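Long-range contacts in glycosyl hydrolases family 2, sugar binding domain protein (Bacteroides uniformis str. 3978 T3 ii, PDB 6D1P), which is a gut-bacterial beta-glucuronidase of glycoside hydrolase family 2, which probably hydrolyses O-glycosidic bonds to release glucuronic acid from its conjugates: residues Glu639-Leu644 with Val680-Gly685; Asn686-Ala691 with Glu703-Tyr708. All coordinates share one frame; numbering follows the deposited sequence.

Contact 1. Residues Glu639-Leu644 with Val680-Gly685; sequences EPKEIL and VPLREG
Torsions of the same kind direct Ile643 and Lys641 at the segment 680-685: CG1 of Ile643 (chi1 -69°) and CG of Lys641 both lie anti to the carbonyl carbon. With chi2 at 89°, CD1 of Ile643 reaches the branch point of Val680, 3.7 Å from its CB, and the two aliphatic chains meet at a slant. CG of Lys641 comes to 4.0 Å from CD1 of Leu682, beside a CB contact set by the backbone, the side chains crossing at about a right angle. The lysine then bends at its second torsion (chi2 -56°), which takes NZ away from 680-685 to Glu639. NZ and OE1 of Glu639 form a salt bridge whose hydrogen bond is weak; Lys636 N also holds that oxygen.

Through their backbones, Lys641 and Val680 form an antiparallel hydrogen-bonded pair. Val680 N donates to Lys641 O, 2.8 Å; the return bond from Lys641 N to Val680 O is modelled very short, its exact length doubtful.

This is the last pair of edge strand 677-680 with strand 641-647 in the DUF4982 beta domain, where the edge strand passes into a loop. Ile643 packs on Leu654 and Val680 on Val656, both of strand 651-656, while Leu682 rests on Tyr708 of strand 698-709.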
loop_
_atom_site.group_PDB
_atom_site.type_symbol
_atom_site.label_atom_id
_atom_site.label_comp_id
_atom_site.label_asym_id
_atom_site.label_seq_id
_atom_site.Cartn_x
_atom_site.Cartn_y
_atom_site.Cartn_z
ATOM N N GLU A 639 -26.825 48.547 3.079
ATOM C CA GLU A 639 -25.728 48.728 4.024
ATOM C C GLU A 639 -24.413 48.939 3.280
ATOM O O GLU A 639 -24.113 48.189 2.342
ATOM C CB GLU A 639 -25.613 47.511 4.937
ATOM C CG GLU A 639 -24.208 47.318 5.470
ATOM C CD GLU A 639 -24.082 46.169 6.444
ATOM O OE1 GLU A 639 -24.712 45.109 6.242
ATOM O OE2 GLU A 639 -23.333 46.327 7.429
ATOM N N PRO A 640 -23.607 49.935 3.655
ATOM C CA PRO A 640 -22.332 50.144 2.954
ATOM C C PRO A 640 -21.347 49.028 3.271
ATOM O O PRO A 640 -21.212 48.599 4.421
ATOM C CB PRO A 640 -21.847 51.495 3.490
ATOM C CG PRO A 640 -22.449 51.569 4.858
ATOM C CD PRO A 640 -23.792 50.887 4.767
ATOM N N LYS A 641 -20.657 48.559 2.233
ATOM C CA LYS A 641 -19.806 47.381 2.319
ATOM C C LYS A 641 -18.368 47.752 2.010
ATOM O O LYS A 641 -18.104 48.519 1.078
ATOM C CB LYS A 641 -20.270 46.269 1.360
ATOM C CG LYS A 641 -21.418 45.461 1.912
ATOM C CD LYS A 641 -21.043 44.872 3.278
ATOM C CE LYS A 641 -22.227 44.147 3.895
ATOM N NZ LYS A 641 -21.992 43.637 5.270
ATOM N N GLU A 642 -17.451 47.177 2.784
ATOM C CA GLU A 642 -16.034 47.476 2.666
ATOM C C GLU A 642 -15.405 46.750 1.481
ATOM O O GLU A 642 -15.716 45.584 1.204
ATOM C CB GLU A 642 -15.323 47.087 3.961
ATOM C CG GLU A 642 -13.812 47.167 3.934
ATOM C CD GLU A 642 -13.196 46.167 4.902
ATOM O OE1 GLU A 642 -13.214 44.940 4.590
ATOM O OE2 GLU A 642 -12.736 46.605 5.983
ATOM N N ILE A 643 -14.521 47.462 0.778
ATOM C CA ILE A 643 -13.711 46.932 -0.312
ATOM C C ILE A 643 -12.268 47.331 -0.038
ATOM O O ILE A 643 -11.975 48.516 0.152
ATOM C CB ILE A 643 -14.166 47.466 -1.690
ATOM C CG1 ILE A 643 -15.520 46.911 -2.091
ATOM C CG2 ILE A 643 -13.155 47.146 -2.785
ATOM C CD1 ILE A 643 -16.686 47.734 -1.607
ATOM N N LEU A 644 -11.370 46.352 -0.002
ATOM C CA LEU A 644 -9.950 46.615 0.197
ATOM C C LEU A 644 -9.202 46.399 -1.110
ATOM O O LEU A 644 -9.543 45.522 -1.901
ATOM C CB LEU A 644 -9.353 45.705 1.278
ATOM C CG LEU A 644 -10.149 45.525 2.572
ATOM C CD1 LEU A 644 -9.607 44.336 3.421
ATOM C CD2 LEU A 644 -10.194 46.815 3.377
ATOM N N VAL A 680 -18.951 51.093 0.483
ATOM C CA VAL A 680 -19.684 51.276 -0.765
ATOM C C VAL A 680 -21.059 50.631 -0.641
ATOM O O VAL A 680 -21.202 49.607 0.041
ATOM C CB VAL A 680 -18.899 50.687 -1.952
ATOM C CG1 VAL A 680 -19.695 50.791 -3.217
ATOM C CG2 VAL A 680 -17.535 51.373 -2.143
ATOM N N PRO A 681 -22.100 51.194 -1.251
ATOM C CA PRO A 681 -23.345 50.439 -1.394
ATOM C C PRO A 681 -23.188 49.395 -2.485
ATOM O O PRO A 681 -22.527 49.620 -3.505
ATOM C CB PRO A 681 -24.365 51.511 -1.796
ATOM C CG PRO A 681 -23.544 52.504 -2.558
ATOM C CD PRO A 681 -22.235 52.567 -1.783
ATOM N N LEU A 682 -23.787 48.235 -2.256
ATOM C CA LEU A 682 -23.918 47.222 -3.287
ATOM C C LEU A 682 -25.395 46.931 -3.457
ATOM O O LEU A 682 -26.150 46.877 -2.476
ATOM C CB LEU A 682 -23.149 45.938 -2.932
ATOM C CG LEU A 682 -21.659 46.084 -2.597
ATOM C CD1 LEU A 682 -21.108 44.791 -2.011
ATOM C CD2 LEU A 682 -20.871 46.497 -3.822
ATOM N N ARG A 683 -25.820 46.785 -4.697
ATOM C CA ARG A 683 -27.205 46.401 -4.882
ATOM C C ARG A 683 -27.324 44.887 -4.862
ATOM O O ARG A 683 -26.349 44.162 -5.092
ATOM C CB ARG A 683 -27.769 46.967 -6.183
ATOM C CG ARG A 683 -26.800 46.962 -7.346
ATOM C CD ARG A 683 -27.356 47.807 -8.473
ATOM N NE ARG A 683 -26.357 48.088 -9.498
ATOM C CZ ARG A 683 -26.496 49.028 -10.433
ATOM N NH1 ARG A 683 -27.596 49.777 -10.463
ATOM N NH2 ARG A 683 -25.539 49.228 -11.334
ATOM N N GLU A 684 -28.528 44.418 -4.537
ATOM C CA GLU A 684 -28.872 43.027 -4.761
ATOM C C GLU A 684 -28.514 42.641 -6.185
ATOM O O GLU A 684 -28.673 43.433 -7.113
ATOM C CB GLU A 684 -30.358 42.804 -4.523
ATOM C CG GLU A 684 -30.837 43.301 -3.188
ATOM C CD GLU A 684 -32.123 42.625 -2.759
ATOM O OE1 GLU A 684 -32.684 41.830 -3.557
ATOM O OE2 GLU A 684 -32.560 42.885 -1.612
ATOM N N GLY A 685 -28.015 41.430 -6.351
ATOM C CA GLY A 685 -27.636 40.979 -7.668
ATOM C C GLY A 685 -26.175 41.253 -7.946
ATOM O O GLY A 685 -25.354 41.374 -7.034
#

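Contact 2. Residues Asn686-Ala691 with Glu703-Tyr708; sequences NNKITA and EIQQEY
Asn686 and Gln705 meet through their amides, whose planes are turned 46° from each other. ND2 of Asn686 points an almost straight N-H (171°) at OE1 of Gln705, 2.6 Å away. The acceptor lies in the plane of the asparagine amide, whereas the donor is tilted 29° from the carbonyl plane of the glutamine. Gln705 reaches this position as an extended chain. Its NE2 makes a weak hydrogen bond to OE2 of Glu703, so both ends of the amide are engaged. The Glu707 side chain crosses that of Asn686 at about a right angle, its OE2 3.9 Å from Asn686 CB.

Farther along this face, CG2 of Thr690 lies against CB of Glu703 at 3.8 Å, and Lys688 slants toward the same glutamate, NZ remaining 5.0 Å from OE1.

The other face is more buried. CB of Ile689 packs against CG1 of Ile704 at 4.1 Å, and CD1 of Ile689 approaches OE1 of Gln706, which Arg633 binds. ND2 of Asn687 touches CB of Tyr708, at 3.8 Å, rather than its ring; it gives a hydrogen bond to Arg683 O, while OD1 takes one from Asn657 ND2.

Between the faces runs the backbone pairing of a beta hairpin. Ile689 and Ile704 exchange two bonds, with Ile704 N 2.9 Å from Ile689 O, and Gln706 N bonds Asn687 O. The reciprocal bond from Asn687 N is weak.

The chemistry is thus divided by face: amides and charged groups line the exposed side, whereas the buried side sets an isoleucine pair beside two amides whose polar ends have partners in adjoining parts of the domain. The Lys688-Glu703 separation suggests electrostatic attraction without a salt bridge.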
loop_
_atom_site.group_PDB
_atom_site.type_symbol
_atom_site.label_atom_id
_atom_site.label_comp_id
_atom_site.label_asym_id
_atom_site.label_seq_id
_atom_site.Cartn_x
_atom_site.Cartn_y
_atom_site.Cartn_z
ATOM N N ASN A 686 -25.849 41.352 -9.233
ATOM C CA ASN A 686 -24.462 41.521 -9.644
ATOM C C ASN A 686 -23.998 42.946 -9.392
ATOM O O ASN A 686 -24.788 43.894 -9.407
ATOM C CB ASN A 686 -24.285 41.181 -11.122
ATOM C CG ASN A 686 -22.847 40.805 -11.474
ATOM O OD1 ASN A 686 -22.107 40.224 -10.657
ATOM N ND2 ASN A 686 -22.442 41.134 -12.700
ATOM N N ASN A 687 -22.699 43.090 -9.162
ATOM C CA ASN A 687 -22.071 44.393 -8.993
ATOM C C ASN A 687 -20.724 44.376 -9.694
ATOM O O ASN A 687 -19.971 43.402 -9.577
ATOM C CB ASN A 687 -21.879 44.740 -7.519
ATOM C CG ASN A 687 -23.176 45.003 -6.812
ATOM O OD1 ASN A 687 -23.556 46.157 -6.614
ATOM N ND2 ASN A 687 -23.875 43.941 -6.425
ATOM N N LYS A 688 -20.425 45.443 -10.432
ATOM C CA LYS A 688 -19.115 45.597 -11.048
ATOM C C LYS A 688 -18.287 46.560 -10.208
ATOM O O LYS A 688 -18.769 47.629 -9.823
ATOM C CB LYS A 688 -19.231 46.094 -12.485
ATOM C CG LYS A 688 -17.938 45.976 -13.269
ATOM C CD LYS A 688 -18.205 46.155 -14.761
ATOM C CE LYS A 688 -17.372 47.295 -15.337
ATOM N NZ LYS A 688 -17.938 47.801 -16.647
ATOM N N ILE A 689 -17.065 46.151 -9.885
ATOM C CA ILE A 689 -16.148 46.930 -9.065
ATOM C C ILE A 689 -14.843 47.003 -9.826
ATOM O O ILE A 689 -14.263 45.968 -10.169
ATOM C CB ILE A 689 -15.935 46.312 -7.674
ATOM C CG1 ILE A 689 -17.168 46.535 -6.802
ATOM C CG2 ILE A 689 -14.696 46.900 -7.005
ATOM C CD1 ILE A 689 -17.546 45.345 -5.954
ATOM N N THR A 690 -14.400 48.213 -10.129
ATOM C CA THR A 690 -13.147 48.384 -10.839
ATOM C C THR A 690 -12.258 49.336 -10.066
ATOM O O THR A 690 -12.720 50.119 -9.234
ATOM C CB THR A 690 -13.365 48.924 -12.252
ATOM O OG1 THR A 690 -13.910 50.245 -12.160
ATOM C CG2 THR A 690 -14.315 48.024 -13.023
ATOM N N ALA A 691 -10.974 49.277 -10.390
ATOM C CA ALA A 691 -9.967 50.109 -9.764
ATOM C C ALA A 691 -8.946 50.525 -10.802
ATOM O O ALA A 691 -8.595 49.750 -11.699
ATOM C CB ALA A 691 -9.250 49.382 -8.610
ATOM N N GLU A 703 -10.462 44.587 -12.078
ATOM C CA GLU A 703 -11.917 44.513 -12.032
ATOM C C GLU A 703 -12.346 43.172 -11.445
ATOM O O GLU A 703 -11.797 42.127 -11.792
ATOM C CB GLU A 703 -12.549 44.685 -13.434
ATOM C CG GLU A 703 -14.029 44.245 -13.506
ATOM C CD GLU A 703 -14.538 43.948 -14.933
ATOM O OE1 GLU A 703 -14.159 44.682 -15.880
ATOM O OE2 GLU A 703 -15.322 42.975 -15.100
ATOM N N ILE A 704 -13.338 43.213 -10.562
ATOM C CA ILE A 704 -14.023 42.015 -10.116
ATOM C C ILE A 704 -15.519 42.282 -10.180
ATOM O O ILE A 704 -15.970 43.428 -10.183
ATOM C CB ILE A 704 -13.626 41.587 -8.685
ATOM C CG1 ILE A 704 -14.202 42.562 -7.650
ATOM C CG2 ILE A 704 -12.107 41.481 -8.549
ATOM C CD1 ILE A 704 -13.948 42.144 -6.217
ATOM N N GLN A 705 -16.289 41.200 -10.235
ATOM C CA GLN A 705 -17.731 41.262 -10.076
ATOM C C GLN A 705 -18.112 40.383 -8.902
ATOM O O GLN A 705 -17.482 39.349 -8.674
ATOM C CB GLN A 705 -18.450 40.805 -11.348
ATOM C CG GLN A 705 -18.043 41.585 -12.594
ATOM C CD GLN A 705 -18.888 41.216 -13.801
ATOM O OE1 GLN A 705 -20.018 40.742 -13.661
ATOM N NE2 GLN A 705 -18.338 41.429 -14.998
ATOM N N GLN A 706 -19.125 40.797 -8.145
ATOM C CA GLN A 706 -19.591 40.015 -7.008
ATOM C C GLN A 706 -21.096 40.171 -6.872
ATOM O O GLN A 706 -21.627 41.268 -7.033
ATOM C CB GLN A 706 -18.928 40.439 -5.682
ATOM C CG GLN A 706 -17.412 40.411 -5.652
ATOM C CD GLN A 706 -16.839 40.996 -4.361
ATOM O OE1 GLN A 706 -17.268 42.064 -3.906
ATOM N NE2 GLN A 706 -15.880 40.279 -3.752
ATOM N N GLU A 707 -21.778 39.076 -6.566
ATOM C CA GLU A 707 -23.174 39.170 -6.185
ATOM C C GLU A 707 -23.284 39.689 -4.760
ATOM O O GLU A 707 -22.422 39.446 -3.914
ATOM C CB GLU A 707 -23.860 37.809 -6.288
ATOM C CG GLU A 707 -23.811 37.186 -7.676
ATOM C CD GLU A 707 -24.935 37.669 -8.569
ATOM O OE1 GLU A 707 -25.964 38.146 -8.029
ATOM O OE2 GLU A 707 -24.784 37.574 -9.811
ATOM N N TYR A 708 -24.362 40.405 -4.489
ATOM C CA TYR A 708 -24.643 40.873 -3.143
ATOM C C TYR A 708 -25.951 40.249 -2.712
ATOM O O TYR A 708 -26.974 40.422 -3.385
ATOM C CB TYR A 708 -24.710 42.401 -3.080
ATOM C CG TYR A 708 -24.862 42.909 -1.672
ATOM C CD1 TYR A 708 -23.892 42.633 -0.705
ATOM C CD2 TYR A 708 -25.975 43.645 -1.291
ATOM C CE1 TYR A 708 -24.028 43.087 0.604
ATOM C CE2 TYR A 708 -26.120 44.108 0.015
ATOM C CZ TYR A 708 -25.143 43.827 0.958
ATOM O OH TYR A 708 -25.279 44.279 2.255
#

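How the contacts relate
Contacts 1 and 2 follow one another along the chain, their centres about 9 Å apart, and belong to two sheets of one beta domain. Contact 1 lies where the strand of 677-680 gives way to a loop; contact 2 is the more extensive pairing within a regular hairpin. Both are partly buried. Side-chain contacts across contact 1 are aliphatic, whereas contact 2 adds an amide network on its exposed face. They meet at Tyr708, whose N probably bonds Gly685 O at 2.9 Å, while its CD2 comes 3.4 Å from Leu682 O. The loop leaving contact 1 therefore packs directly on the strand of contact 2.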